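Side-chain contacts in endoglucanase (Komagataeibacter sucrofermentans, PDB 6VC5), which probably cleaves internal beta-1,4-glucosidic linkages in cellulose and related beta-glucans, as a member of glycosyl hydrolase family 8: residues Asn62-His65 with Leu70-Trp73; Asn19-Asp24 with Trp73-Gly78; Asn118-Val123 with Met159-Gln164; Val54-Ala59 with Ala110-Asp115. One frame throughout, in Å; residues are numbered along the deposited sequence.

Interaction 1 (Asn62-His65 with Leu70-Trp73)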
loop_
_atom_site.group_PDB
_atom_site.type_symbol
_atom_site.label_atom_id
_atom_site.label_comp_id
_atom_site.label_asym_id
_atom_site.label_seq_id
_atom_site.Cartn_x
_atom_site.Cartn_y
_atom_site.Cartn_z
ATOM N N ASN A 62 -19.236 7.578 -2.934
ATOM C CA ASN A 62 -18.604 8.628 -3.720
ATOM C C ASN A 62 -17.520 8.145 -4.668
ATOM O O ASN A 62 -17.286 8.807 -5.691
ATOM C CB ASN A 62 -18.022 9.713 -2.806
ATOM C CG ASN A 62 -19.097 10.499 -2.095
ATOM O OD1 ASN A 62 -19.683 11.425 -2.665
ATOM N ND2 ASN A 62 -19.385 10.126 -0.855
ATOM N N LEU A 63 -16.851 7.032 -4.363
ATOM C CA LEU A 63 -15.717 6.571 -5.156
ATOM C C LEU A 63 -15.952 5.268 -5.904
ATOM O O LEU A 63 -15.350 5.074 -6.957
ATOM C CB LEU A 63 -14.455 6.408 -4.288
ATOM C CG LEU A 63 -13.922 7.661 -3.590
ATOM C CD1 LEU A 63 -12.684 7.282 -2.762
ATOM C CD2 LEU A 63 -13.603 8.739 -4.609
ATOM N N GLN A 64 -16.784 4.355 -5.398
ATOM C CA GLN A 64 -16.904 3.061 -6.064
ATOM C C GLN A 64 -17.557 3.196 -7.436
ATOM O O GLN A 64 -18.506 3.969 -7.623
ATOM C CB GLN A 64 -17.651 2.040 -5.197
ATOM C CG GLN A 64 -17.447 0.617 -5.732
ATOM C CD GLN A 64 -17.936 -0.439 -4.766
ATOM O OE1 GLN A 64 -19.012 -0.307 -4.178
ATOM N NE2 GLN A 64 -17.151 -1.505 -4.602
ATOM N N HIS A 65 -17.027 2.448 -8.407
ATOM C CA HIS A 65 -17.536 2.500 -9.770
ATOM C C HIS A 65 -18.950 1.944 -9.856
ATOM O O HIS A 65 -19.409 1.181 -9.004
ATOM C CB HIS A 65 -16.632 1.718 -10.720
ATOM C CG HIS A 65 -15.316 2.377 -10.981
ATOM N ND1 HIS A 65 -14.223 1.684 -11.453
ATOM C CD2 HIS A 65 -14.920 3.666 -10.851
ATOM C CE1 HIS A 65 -13.205 2.517 -11.602
ATOM N NE2 HIS A 65 -13.603 3.726 -11.250
ATOM N N LEU A 70 -14.225 -1.636 -8.442
ATOM C CA LEU A 70 -13.041 -0.844 -8.134
ATOM C C LEU A 70 -13.446 0.598 -7.819
ATOM O O LEU A 70 -14.616 0.976 -7.926
ATOM C CB LEU A 70 -12.035 -0.942 -9.274
ATOM C CG LEU A 70 -11.683 -2.367 -9.718
ATOM C CD1 LEU A 70 -10.634 -2.320 -10.817
ATOM C CD2 LEU A 70 -11.170 -3.163 -8.532
ATOM N N PHE A 71 -12.458 1.425 -7.464
ATOM C CA PHE A 71 -12.706 2.754 -6.912
ATOM C C PHE A 71 -11.986 3.814 -7.722
ATOM O O PHE A 71 -10.798 3.675 -8.028
ATOM C CB PHE A 71 -12.237 2.834 -5.449
ATOM C CG PHE A 71 -13.000 1.931 -4.549
ATOM C CD1 PHE A 71 -14.083 2.408 -3.837
ATOM C CD2 PHE A 71 -12.646 0.590 -4.440
ATOM C CE1 PHE A 71 -14.824 1.570 -3.030
ATOM C CE2 PHE A 71 -13.365 -0.251 -3.630
ATOM C CZ PHE A 71 -14.460 0.234 -2.927
ATOM N N SER A 72 -12.695 4.888 -8.045
ATOM C CA SER A 72 -12.010 6.059 -8.570
ATOM C C SER A 72 -11.011 6.553 -7.531
ATOM O O SER A 72 -11.281 6.529 -6.332
ATOM C CB SER A 72 -13.030 7.143 -8.872
ATOM O OG SER A 72 -13.931 6.722 -9.887
ATOM N N TRP A 73 -9.838 6.991 -7.991
ATOM C CA TRP A 73 -8.741 7.188 -7.047
ATOM C C TRP A 73 -8.907 8.438 -6.183
ATOM O O TRP A 73 -8.350 8.489 -5.079
ATOM C CB TRP A 73 -7.392 7.189 -7.768
ATOM C CG TRP A 73 -7.091 8.434 -8.522
ATOM C CD1 TRP A 73 -7.598 8.804 -9.741
ATOM C CD2 TRP A 73 -6.189 9.472 -8.130
ATOM N NE1 TRP A 73 -7.064 10.019 -10.123
ATOM C CE2 TRP A 73 -6.200 10.446 -9.148
ATOM C CE3 TRP A 73 -5.373 9.670 -7.009
ATOM C CZ2 TRP A 73 -5.431 11.609 -9.077
ATOM C CZ3 TRP A 73 -4.611 10.828 -6.936
ATOM C CH2 TRP A 73 -4.646 11.782 -7.966
#
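Leu70 O receives the backbone N-H of His65 over 2.9 Å in a nearly straight bond (168° at the hydrogen), and Ser72 N returns the same kind of link to Leu63 O. These two bonds flank Gln64 and Phe71, a non-hydrogen-bonded pair, in an isolated antiparallel beta bridge that pinches the loop between helix 49-62 and strand 74-76 in this family 8 (alpha/alpha)6 barrel. Leu63 O is also met by the CA of Phe71 at 3.5 Å, a CA-H...O contact beside the Ser72 bond.

Gln64 and Phe71 pack together on one side of the bridge, His65 and Ser72 on the other. Gln64 runs out extended, its CG anti to the backbone N (chi1 -165°), and this lays the chain across one face of the Phe71 ring: CG stands 4.2 Å from the ring centroid in a CH-pi contact. Its amide is only 16° from parallel with that ring, and NE2 is anchored by Ala69 O. Farther round the Phe71 ring, Trp56 and Ile119 bring in helices 49-62 and 110-126.

His65 sets one face of its imidazole over the Leu70 carbonyl, with CG 3.4 Å from Leu70 O, while ND1 bonds Asp68 OD1 and NE2 bonds Lys86 O. With an alanine at His65, Asp68 OD1 and Lys86 O are likely to lose their imidazole partner, and the Leu70 carbonyl the ring that lies against it. The opposite end of the bridge is closed by Leu63, whose CD2 rests 3.6 Å from Ser72 O.

Interaction 2 (Asn19-Asp24 with Trp73-Gly78)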
loop_
_atom_site.group_PDB
_atom_site.type_symbol
_atom_site.label_atom_id
_atom_site.label_comp_id
_atom_site.label_asym_id
_atom_site.label_seq_id
_atom_site.Cartn_x
_atom_site.Cartn_y
_atom_site.Cartn_z
ATOM N N ASN A 19 -18.461 12.906 8.303
ATOM C CA ASN A 19 -19.089 12.342 7.112
ATOM C C ASN A 19 -18.381 11.100 6.583
ATOM O O ASN A 19 -18.890 10.482 5.634
ATOM C CB ASN A 19 -19.246 13.387 5.997
ATOM C CG ASN A 19 -17.915 13.949 5.497
ATOM O OD1 ASN A 19 -16.829 13.560 5.945
ATOM N ND2 ASN A 19 -18.002 14.870 4.546
ATOM N N GLY A 20 -17.261 10.699 7.186
ATOM C CA GLY A 20 -16.546 9.525 6.738
ATOM C C GLY A 20 -15.320 9.807 5.901
ATOM O O GLY A 20 -14.614 8.857 5.547
ATOM N N ARG A 21 -15.039 11.072 5.577
ATOM C CA ARG A 21 -13.875 11.395 4.759
ATOM C C ARG A 21 -12.597 11.373 5.587
ATOM O O ARG A 21 -12.562 11.828 6.733
ATOM C CB ARG A 21 -14.030 12.783 4.135
ATOM C CG ARG A 21 -15.008 12.804 2.996
ATOM C CD ARG A 21 -15.042 14.155 2.331
ATOM N NE ARG A 21 -13.790 14.431 1.635
ATOM C CZ ARG A 21 -13.512 15.575 1.025
ATOM N NH1 ARG A 21 -14.409 16.552 1.013
ATOM N NH2 ARG A 21 -12.335 15.744 0.430
ATOM N N ILE A 22 -11.537 10.844 4.989
ATOM C CA ILE A 22 -10.186 10.974 5.519
ATOM C C ILE A 22 -9.521 12.060 4.689
ATOM O O ILE A 22 -9.515 11.978 3.455
ATOM C CB ILE A 22 -9.424 9.646 5.381
ATOM C CG1 ILE A 22 -10.145 8.534 6.141
ATOM C CG2 ILE A 22 -7.979 9.804 5.864
ATOM C CD1 ILE A 22 -10.393 8.857 7.593
ATOM N N ILE A 23 -9.001 13.100 5.348
ATOM C CA ILE A 23 -8.438 14.253 4.650
ATOM C C ILE A 23 -7.120 14.641 5.308
ATOM O O ILE A 23 -7.068 14.849 6.524
ATOM C CB ILE A 23 -9.403 15.460 4.653
ATOM C CG1 ILE A 23 -10.757 15.090 4.041
ATOM C CG2 ILE A 23 -8.814 16.604 3.851
ATOM C CD1 ILE A 23 -11.839 16.168 4.237
ATOM N N ASP A 24 -6.066 14.738 4.500
ATOM C CA ASP A 24 -4.780 15.260 4.946
ATOM C C ASP A 24 -4.897 16.765 5.123
ATOM O O ASP A 24 -5.280 17.477 4.192
ATOM C CB ASP A 24 -3.754 14.944 3.858
ATOM C CG ASP A 24 -2.375 15.524 4.123
ATOM O OD1 ASP A 24 -2.162 16.218 5.141
ATOM O OD2 ASP A 24 -1.489 15.245 3.283
ATOM N N TRP A 73 -9.838 6.991 -7.991
ATOM C CA TRP A 73 -8.741 7.188 -7.047
ATOM C C TRP A 73 -8.907 8.438 -6.183
ATOM O O TRP A 73 -8.350 8.489 -5.079
ATOM C CB TRP A 73 -7.392 7.189 -7.768
ATOM C CG TRP A 73 -7.091 8.434 -8.522
ATOM C CD1 TRP A 73 -7.598 8.804 -9.741
ATOM C CD2 TRP A 73 -6.189 9.472 -8.130
ATOM N NE1 TRP A 73 -7.064 10.019 -10.123
ATOM C CE2 TRP A 73 -6.200 10.446 -9.148
ATOM C CE3 TRP A 73 -5.373 9.670 -7.009
ATOM C CZ2 TRP A 73 -5.431 11.609 -9.077
ATOM C CZ3 TRP A 73 -4.611 10.828 -6.936
ATOM C CH2 TRP A 73 -4.646 11.782 -7.966
ATOM N N ARG A 74 -9.655 9.440 -6.646
ATOM C CA ARG A 74 -9.670 10.728 -5.966
ATOM C C ARG A 74 -11.027 11.417 -6.044
ATOM O O ARG A 74 -11.716 11.367 -7.070
ATOM C CB ARG A 74 -8.601 11.659 -6.560
ATOM C CG ARG A 74 -8.598 13.053 -5.960
ATOM C CD ARG A 74 -7.369 13.828 -6.359
ATOM N NE ARG A 74 -7.433 14.252 -7.746
ATOM C CZ ARG A 74 -6.500 15.002 -8.321
ATOM N NH1 ARG A 74 -5.453 15.399 -7.609
ATOM N NH2 ARG A 74 -6.614 15.352 -9.594
ATOM N N TYR A 75 -11.381 12.080 -4.946
ATOM C CA TYR A 75 -12.451 13.068 -4.881
ATOM C C TYR A 75 -11.786 14.427 -4.703
ATOM O O TYR A 75 -11.053 14.635 -3.727
ATOM C CB TYR A 75 -13.347 12.755 -3.679
ATOM C CG TYR A 75 -14.491 13.715 -3.429
ATOM C CD1 TYR A 75 -15.799 13.351 -3.731
ATOM C CD2 TYR A 75 -14.264 14.968 -2.862
ATOM C CE1 TYR A 75 -16.850 14.219 -3.490
ATOM C CE2 TYR A 75 -15.313 15.838 -2.611
ATOM C CZ TYR A 75 -16.596 15.452 -2.930
ATOM O OH TYR A 75 -17.634 16.326 -2.688
ATOM N N LEU A 76 -12.048 15.346 -5.633
ATOM C CA LEU A 76 -11.397 16.660 -5.672
ATOM C C LEU A 76 -12.434 17.730 -5.341
ATOM O O LEU A 76 -13.311 18.025 -6.164
ATOM C CB LEU A 76 -10.779 16.890 -7.053
ATOM C CG LEU A 76 -9.787 18.030 -7.313
ATOM C CD1 LEU A 76 -8.615 17.942 -6.363
ATOM C CD2 LEU A 76 -9.296 17.964 -8.753
ATOM N N ASP A 77 -12.334 18.313 -4.144
ATOM C CA ASP A 77 -13.299 19.324 -3.721
ATOM C C ASP A 77 -13.337 20.477 -4.715
ATOM O O ASP A 77 -12.297 20.976 -5.154
ATOM C CB ASP A 77 -12.937 19.879 -2.343
ATOM C CG ASP A 77 -13.057 18.851 -1.251
ATOM O OD1 ASP A 77 -13.953 19.013 -0.394
ATOM O OD2 ASP A 77 -12.253 17.893 -1.246
ATOM N N GLY A 78 -14.547 20.907 -5.062
ATOM C CA GLY A 78 -14.720 22.044 -5.938
ATOM C C GLY A 78 -14.585 21.747 -7.411
ATOM O O GLY A 78 -14.919 22.613 -8.232
#
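Arg21 and Asp77 meet in an end-on, bidentate salt bridge that ties the loop following helix 4-15 to the residue just after strand 74-76, one member of a two-stranded antiparallel sheet. The backbones stay far apart, with 9.9 Å between the CA atoms of Arg21 and Tyr75, and the long arginine side chain does most of the bridging.

The charged part is a pair of nearly parallel bonds. Arg21 NH2 reaches Asp77 OD2 at 2.7 Å on its syn lone pair, and Arg21 NH1 reaches Asp77 OD1 at 2.9 Å, with 175° at the hydrogen. Guanidinium and carboxylate are nearly coplanar, 24° apart, which suits two side-by-side N-H...O bonds. Arg21 NE adds a bond to Ser31 OG, which should hinder rotation of the guanidinium.

The second kind of contact is packing on the flat faces of that group. Tyr75 CD2 lies over one face, 3.9 Å from Arg21 NH2, while Ile23 CD1 sits over the centre of the opposite face. A leucine in place of Arg21 would probably leave the Asp77 carboxylate without its countercharge and Ser31 OG without this donor.

The third is local and polar. Asn19 closes an Asx turn: Asn19 OD1 accepts from Arg21 N at 3.1 Å, with the donor standing above the carbonyl plane.

Interaction 3 (Asn118-Val123 with Met159-Gln164)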
loop_
_atom_site.group_PDB
_atom_site.type_symbol
_atom_site.label_atom_id
_atom_site.label_comp_id
_atom_site.label_asym_id
_atom_site.label_seq_id
_atom_site.Cartn_x
_atom_site.Cartn_y
_atom_site.Cartn_z
ATOM N N ASN A 118 -16.315 -8.972 -3.866
ATOM C CA ASN A 118 -16.606 -8.269 -5.117
ATOM C C ASN A 118 -15.405 -7.458 -5.595
ATOM O O ASN A 118 -15.072 -7.480 -6.786
ATOM C CB ASN A 118 -17.821 -7.362 -4.949
ATOM C CG ASN A 118 -19.116 -8.145 -4.844
ATOM O OD1 ASN A 118 -19.172 -9.318 -5.211
ATOM N ND2 ASN A 118 -20.157 -7.503 -4.332
ATOM N N ILE A 119 -14.738 -6.741 -4.680
ATOM C CA ILE A 119 -13.544 -5.983 -5.058
ATOM C C ILE A 119 -12.444 -6.921 -5.535
ATOM O O ILE A 119 -11.803 -6.685 -6.569
ATOM C CB ILE A 119 -13.060 -5.110 -3.887
ATOM C CG1 ILE A 119 -14.144 -4.108 -3.480
ATOM C CG2 ILE A 119 -11.766 -4.382 -4.256
ATOM C CD1 ILE A 119 -13.945 -3.529 -2.080
ATOM N N TYR A 120 -12.166 -7.971 -4.754
ATOM C CA TYR A 120 -11.077 -8.878 -5.118
ATOM C C TYR A 120 -11.333 -9.507 -6.476
ATOM O O TYR A 120 -10.410 -9.642 -7.291
ATOM C CB TYR A 120 -10.920 -9.974 -4.062
ATOM C CG TYR A 120 -10.221 -9.552 -2.786
ATOM C CD1 TYR A 120 -9.015 -8.860 -2.811
ATOM C CD2 TYR A 120 -10.749 -9.902 -1.548
ATOM C CE1 TYR A 120 -8.364 -8.494 -1.633
ATOM C CE2 TYR A 120 -10.113 -9.550 -0.364
ATOM C CZ TYR A 120 -8.924 -8.852 -0.407
ATOM O OH TYR A 120 -8.291 -8.503 0.762
ATOM N N GLY A 121 -12.585 -9.895 -6.734
ATOM C CA GLY A 121 -12.927 -10.471 -8.023
ATOM C C GLY A 121 -12.601 -9.542 -9.178
ATOM O O GLY A 121 -12.086 -9.978 -10.213
ATOM N N ASP A 122 -12.891 -8.252 -9.020
ATOM C CA ASP A 122 -12.603 -7.304 -10.092
ATOM C C ASP A 122 -11.121 -6.934 -10.193
ATOM O O ASP A 122 -10.642 -6.661 -11.297
ATOM C CB ASP A 122 -13.507 -6.079 -9.964
ATOM C CG ASP A 122 -14.858 -6.294 -10.637
ATOM O OD1 ASP A 122 -14.944 -7.188 -11.516
ATOM O OD2 ASP A 122 -15.829 -5.585 -10.299
ATOM N N VAL A 123 -10.375 -6.924 -9.086
ATOM C CA VAL A 123 -8.922 -6.779 -9.192
ATOM C C VAL A 123 -8.337 -7.923 -10.015
ATOM O O VAL A 123 -7.535 -7.709 -10.931
ATOM C CB VAL A 123 -8.273 -6.693 -7.799
ATOM C CG1 VAL A 123 -6.739 -6.777 -7.907
ATOM C CG2 VAL A 123 -8.676 -5.409 -7.110
ATOM N N MET A 159 0.687 -7.317 0.108
ATOM C CA MET A 159 0.726 -8.770 0.241
ATOM C C MET A 159 -0.276 -9.343 1.242
ATOM O O MET A 159 -0.890 -10.371 0.920
ATOM C CB MET A 159 2.169 -9.255 0.461
ATOM C CG MET A 159 3.082 -9.099 -0.772
ATOM S SD MET A 159 2.597 -10.102 -2.215
ATOM C CE MET A 159 4.135 -10.116 -3.181
ATOM N N PRO A 160 -0.512 -8.757 2.422
ATOM C CA PRO A 160 -1.547 -9.321 3.315
ATOM C C PRO A 160 -2.942 -9.292 2.716
ATOM O O PRO A 160 -3.802 -10.099 3.108
ATOM C CB PRO A 160 -1.476 -8.418 4.550
ATOM C CG PRO A 160 -0.068 -7.873 4.523
ATOM C CD PRO A 160 0.270 -7.690 3.082
ATOM N N SER A 161 -3.201 -8.369 1.788
ATOM C CA SER A 161 -4.497 -8.350 1.127
ATOM C C SER A 161 -4.612 -9.452 0.081
ATOM O O SER A 161 -5.681 -10.065 -0.060
ATOM C CB SER A 161 -4.738 -6.986 0.484
ATOM O OG SER A 161 -6.071 -6.922 0.034
ATOM N N LEU A 162 -3.534 -9.705 -0.673
ATOM C CA LEU A 162 -3.535 -10.828 -1.609
ATOM C C LEU A 162 -3.703 -12.152 -0.876
ATOM O O LEU A 162 -4.404 -13.048 -1.358
ATOM C CB LEU A 162 -2.255 -10.818 -2.453
ATOM C CG LEU A 162 -1.998 -9.558 -3.283
ATOM C CD1 LEU A 162 -0.738 -9.742 -4.125
ATOM C CD2 LEU A 162 -3.185 -9.237 -4.158
ATOM N N MET A 163 -3.068 -12.296 0.294
ATOM C CA MET A 163 -3.226 -13.512 1.085
ATOM C C MET A 163 -4.667 -13.663 1.555
ATOM O O MET A 163 -5.216 -14.773 1.578
ATOM C CB MET A 163 -2.298 -13.454 2.304
ATOM C CG MET A 163 -0.809 -13.214 2.022
ATOM S SD MET A 163 0.255 -13.730 3.393
ATOM C CE MET A 163 -0.128 -12.584 4.688
ATOM N N GLN A 164 -5.292 -12.551 1.953
ATOM C CA GLN A 164 -6.690 -12.602 2.361
ATOM C C GLN A 164 -7.585 -13.015 1.200
ATOM O O GLN A 164 -8.539 -13.780 1.381
ATOM C CB GLN A 164 -7.119 -11.237 2.905
ATOM C CG GLN A 164 -8.556 -11.184 3.371
ATOM C CD GLN A 164 -8.813 -12.051 4.586
ATOM O OE1 GLN A 164 -9.742 -12.862 4.600
ATOM N NE2 GLN A 164 -7.995 -11.887 5.612
#
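Tyr120 reaches from helix 110-126 to helix 159-169 of the (alpha/alpha)6 barrel and donates a hydrogen bond from its hydroxyl to Ser161, with Tyr120 OH 2.8 Å from Ser161 OG. The nearest backbones, at Tyr120 and Leu162, are 8.5 Å apart between CA atoms, so the phenol spans the gap between these two segments.

The tight part is the buried end of the phenol. Ser161 OG lies at the edge of the ring, in its plane, and approaches CE1 of Tyr120 to 3.2 Å as well as the hydroxyl. It sits there because OG is turned anti to the backbone N (chi1 -171°), and it is bonded in turn to Leu94 O. The result is a short polar relay, from phenol to serine to a main-chain carbonyl of helix 90-106. Ala97 of that same helix packs against Tyr120.

The looser part lies one helical turn on, at the partly exposed Gln164. Only its aliphatic portion comes near the phenol, and it adds no bond across this pair of segments. The chain bends at chi2 and carries the amide away from the tyrosine, where OE1 accepts from Lys105 NZ. Beside the hydroxyl lie CB and CG of Gln164, CB 3.7 Å from Tyr120 OH.

Interaction 4 (Val54-Ala59 with Ala110-Asp115)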
loop_
_atom_site.group_PDB
_atom_site.type_symbol
_atom_site.label_atom_id
_atom_site.label_comp_id
_atom_site.label_asym_id
_atom_site.label_seq_id
_atom_site.Cartn_x
_atom_site.Cartn_y
_atom_site.Cartn_z
ATOM N N VAL A 54 -19.006 4.679 8.707
ATOM C CA VAL A 54 -19.163 5.908 7.924
ATOM C C VAL A 54 -18.046 6.076 6.889
ATOM O O VAL A 54 -18.282 6.622 5.806
ATOM C CB VAL A 54 -19.348 7.161 8.805
ATOM C CG1 VAL A 54 -20.638 7.049 9.647
ATOM C CG2 VAL A 54 -18.135 7.421 9.677
ATOM N N ILE A 55 -16.818 5.633 7.194
ATOM C CA ILE A 55 -15.742 5.735 6.205
ATOM C C ILE A 55 -16.046 4.862 4.989
ATOM O O ILE A 55 -15.886 5.290 3.841
ATOM C CB ILE A 55 -14.385 5.385 6.839
ATOM C CG1 ILE A 55 -14.064 6.321 8.004
ATOM C CG2 ILE A 55 -13.282 5.444 5.762
ATOM C CD1 ILE A 55 -12.980 5.774 8.918
ATOM N N TRP A 56 -16.527 3.642 5.224
ATOM C CA TRP A 56 -16.912 2.768 4.120
ATOM C C TRP A 56 -18.112 3.312 3.340
ATOM O O TRP A 56 -18.094 3.324 2.108
ATOM C CB TRP A 56 -17.155 1.350 4.638
ATOM C CG TRP A 56 -17.828 0.425 3.653
ATOM C CD1 TRP A 56 -18.913 -0.376 3.908
ATOM C CD2 TRP A 56 -17.455 0.162 2.288
ATOM N NE1 TRP A 56 -19.241 -1.095 2.792
ATOM C CE2 TRP A 56 -18.374 -0.780 1.780
ATOM C CE3 TRP A 56 -16.460 0.655 1.433
ATOM C CZ2 TRP A 56 -18.316 -1.255 0.467
ATOM C CZ3 TRP A 56 -16.406 0.171 0.122
ATOM C CH2 TRP A 56 -17.331 -0.770 -0.339
ATOM N N VAL A 57 -19.166 3.760 4.029
ATOM C CA VAL A 57 -20.321 4.292 3.304
ATOM C C VAL A 57 -19.916 5.479 2.433
ATOM O O VAL A 57 -20.356 5.599 1.280
ATOM C CB VAL A 57 -21.477 4.632 4.265
ATOM C CG1 VAL A 57 -22.548 5.423 3.547
ATOM C CG2 VAL A 57 -22.075 3.353 4.811
ATOM N N TRP A 58 -19.043 6.356 2.944
ATOM C CA TRP A 58 -18.594 7.474 2.120
ATOM C C TRP A 58 -17.842 6.983 0.887
ATOM O O TRP A 58 -18.092 7.450 -0.235
ATOM C CB TRP A 58 -17.737 8.457 2.924
ATOM C CG TRP A 58 -17.524 9.747 2.161
ATOM C CD1 TRP A 58 -18.296 10.869 2.221
ATOM C CD2 TRP A 58 -16.510 10.009 1.173
ATOM N NE1 TRP A 58 -17.805 11.823 1.354
ATOM C CE2 TRP A 58 -16.719 11.314 0.695
ATOM C CE3 TRP A 58 -15.442 9.265 0.662
ATOM C CZ2 TRP A 58 -15.887 11.899 -0.272
ATOM C CZ3 TRP A 58 -14.618 9.848 -0.301
ATOM C CH2 TRP A 58 -14.850 11.152 -0.753
ATOM N N ALA A 59 -16.923 6.030 1.068
ATOM C CA ALA A 59 -16.140 5.542 -0.067
ATOM C C ALA A 59 -17.025 4.834 -1.089
ATOM O O ALA A 59 -16.847 4.999 -2.302
ATOM C CB ALA A 59 -15.043 4.598 0.413
ATOM N N ALA A 110 -21.647 -10.501 7.172
ATOM C CA ALA A 110 -21.479 -11.201 5.903
ATOM C C ALA A 110 -21.495 -10.245 4.722
ATOM O O ALA A 110 -20.876 -10.528 3.687
ATOM C CB ALA A 110 -22.560 -12.276 5.747
ATOM N N ASP A 111 -22.191 -9.111 4.854
ATOM C CA ASP A 111 -22.223 -8.140 3.767
ATOM C C ASP A 111 -20.845 -7.526 3.526
ATOM O O ASP A 111 -20.484 -7.243 2.377
ATOM C CB ASP A 111 -23.278 -7.062 4.048
ATOM C CG ASP A 111 -23.051 -6.356 5.366
ATOM O OD1 ASP A 111 -23.014 -7.036 6.416
ATOM O OD2 ASP A 111 -22.907 -5.113 5.351
ATOM N N TYR A 112 -20.062 -7.301 4.591
ATOM C CA TYR A 112 -18.719 -6.766 4.401
ATOM C C TYR A 112 -17.820 -7.789 3.713
ATOM O O TYR A 112 -16.978 -7.421 2.884
ATOM C CB TYR A 112 -18.118 -6.336 5.745
ATOM C CG TYR A 112 -18.712 -5.087 6.391
ATOM C CD1 TYR A 112 -19.428 -4.159 5.651
ATOM C CD2 TYR A 112 -18.530 -4.851 7.755
ATOM C CE1 TYR A 112 -19.955 -3.011 6.256
ATOM C CE2 TYR A 112 -19.047 -3.716 8.365
ATOM C CZ TYR A 112 -19.760 -2.806 7.606
ATOM O OH TYR A 112 -20.273 -1.674 8.213
ATOM N N ILE A 113 -18.007 -9.075 4.014
ATOM C CA ILE A 113 -17.241 -10.112 3.326
ATOM C C ILE A 113 -17.602 -10.139 1.847
ATOM O O ILE A 113 -16.724 -10.240 0.985
ATOM C CB ILE A 113 -17.466 -11.480 3.999
ATOM C CG1 ILE A 113 -17.052 -11.413 5.471
ATOM C CG2 ILE A 113 -16.708 -12.569 3.253
ATOM C CD1 ILE A 113 -15.590 -11.129 5.679
ATOM N N GLN A 114 -18.897 -10.053 1.528
ATOM C CA GLN A 114 -19.294 -10.011 0.124
ATOM C C GLN A 114 -18.717 -8.788 -0.579
ATOM O O GLN A 114 -18.286 -8.874 -1.734
ATOM C CB GLN A 114 -20.812 -10.002 -0.022
ATOM C CG GLN A 114 -21.230 -10.179 -1.479
ATOM C CD GLN A 114 -20.567 -11.393 -2.124
ATOM O OE1 GLN A 114 -20.693 -12.520 -1.636
ATOM N NE2 GLN A 114 -19.841 -11.164 -3.216
ATOM N N ASP A 115 -18.732 -7.635 0.095
ATOM C CA ASP A 115 -18.140 -6.430 -0.485
ATOM C C ASP A 115 -16.670 -6.655 -0.824
ATOM O O ASP A 115 -16.197 -6.263 -1.905
ATOM C CB ASP A 115 -18.262 -5.251 0.491
ATOM C CG ASP A 115 -19.700 -4.804 0.728
ATOM O OD1 ASP A 115 -20.548 -4.986 -0.172
ATOM O OD2 ASP A 115 -19.972 -4.237 1.820
#
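Trp56 swings its indole out toward Tyr112 and Asp115 by setting CG anti to the backbone N (chi1 168°), while both partners turn CG beside their own backbone N. These torsions span the space between helices 49-62 and 110-126, two helices of the (alpha/alpha)6 barrel whose nearest CA atoms, on Trp56 and Tyr112, are 9.7 Å apart.

The aromatic half of the contact is almost perpendicular without being a stack. The five-membered ring of Trp56 and the Tyr112 ring have centroids separated by 5.5 Å, the two side chains passing each other in opposite senses. The touch is narrow, with CD1 of Trp56 3.7 Å from CE1 of Tyr112. Around it, Leu100 of helix 90-106 packs against Trp56, Tyr112 and Asp115 alike, and Arg109 makes a cation-pi contact with Tyr112.

The polar half is slight. Trp56 NE1 makes only a weak bond to Asp115 OD2, 3.4 Å long and bent to 129° at the hydrogen. The carboxylate meets the indole obliquely, the planes 50° apart, and it also packs against the six-membered part, where CG of Asp115 lies 3.8 Å from CZ2 of Trp56.

Interactions 1, 3 and 4 are buried and interaction 2 is only partly so, and their chemistry differs. Near the surface, interaction 2 relies on full charges; interaction 3 has a neutral hydroxyl pair, interaction 4 mostly ring packing with one weak bond, and interaction 1 main-chain bonds. Interactions 3 and 4 use successive parts of helix 110-126. Phe71 of interaction 1 joins both, its CE2 3.7 Å from CD1 of Ile119 and its CZ 3.6 Å from CZ3 of Trp56. Trp58 packs against Leu63, Arg21 and Tyr75, so helix 49-62 links interaction 4 to interactions 1 and 2. Interactions 2 and 3 do not touch, their nearest atoms about 12 Å apart.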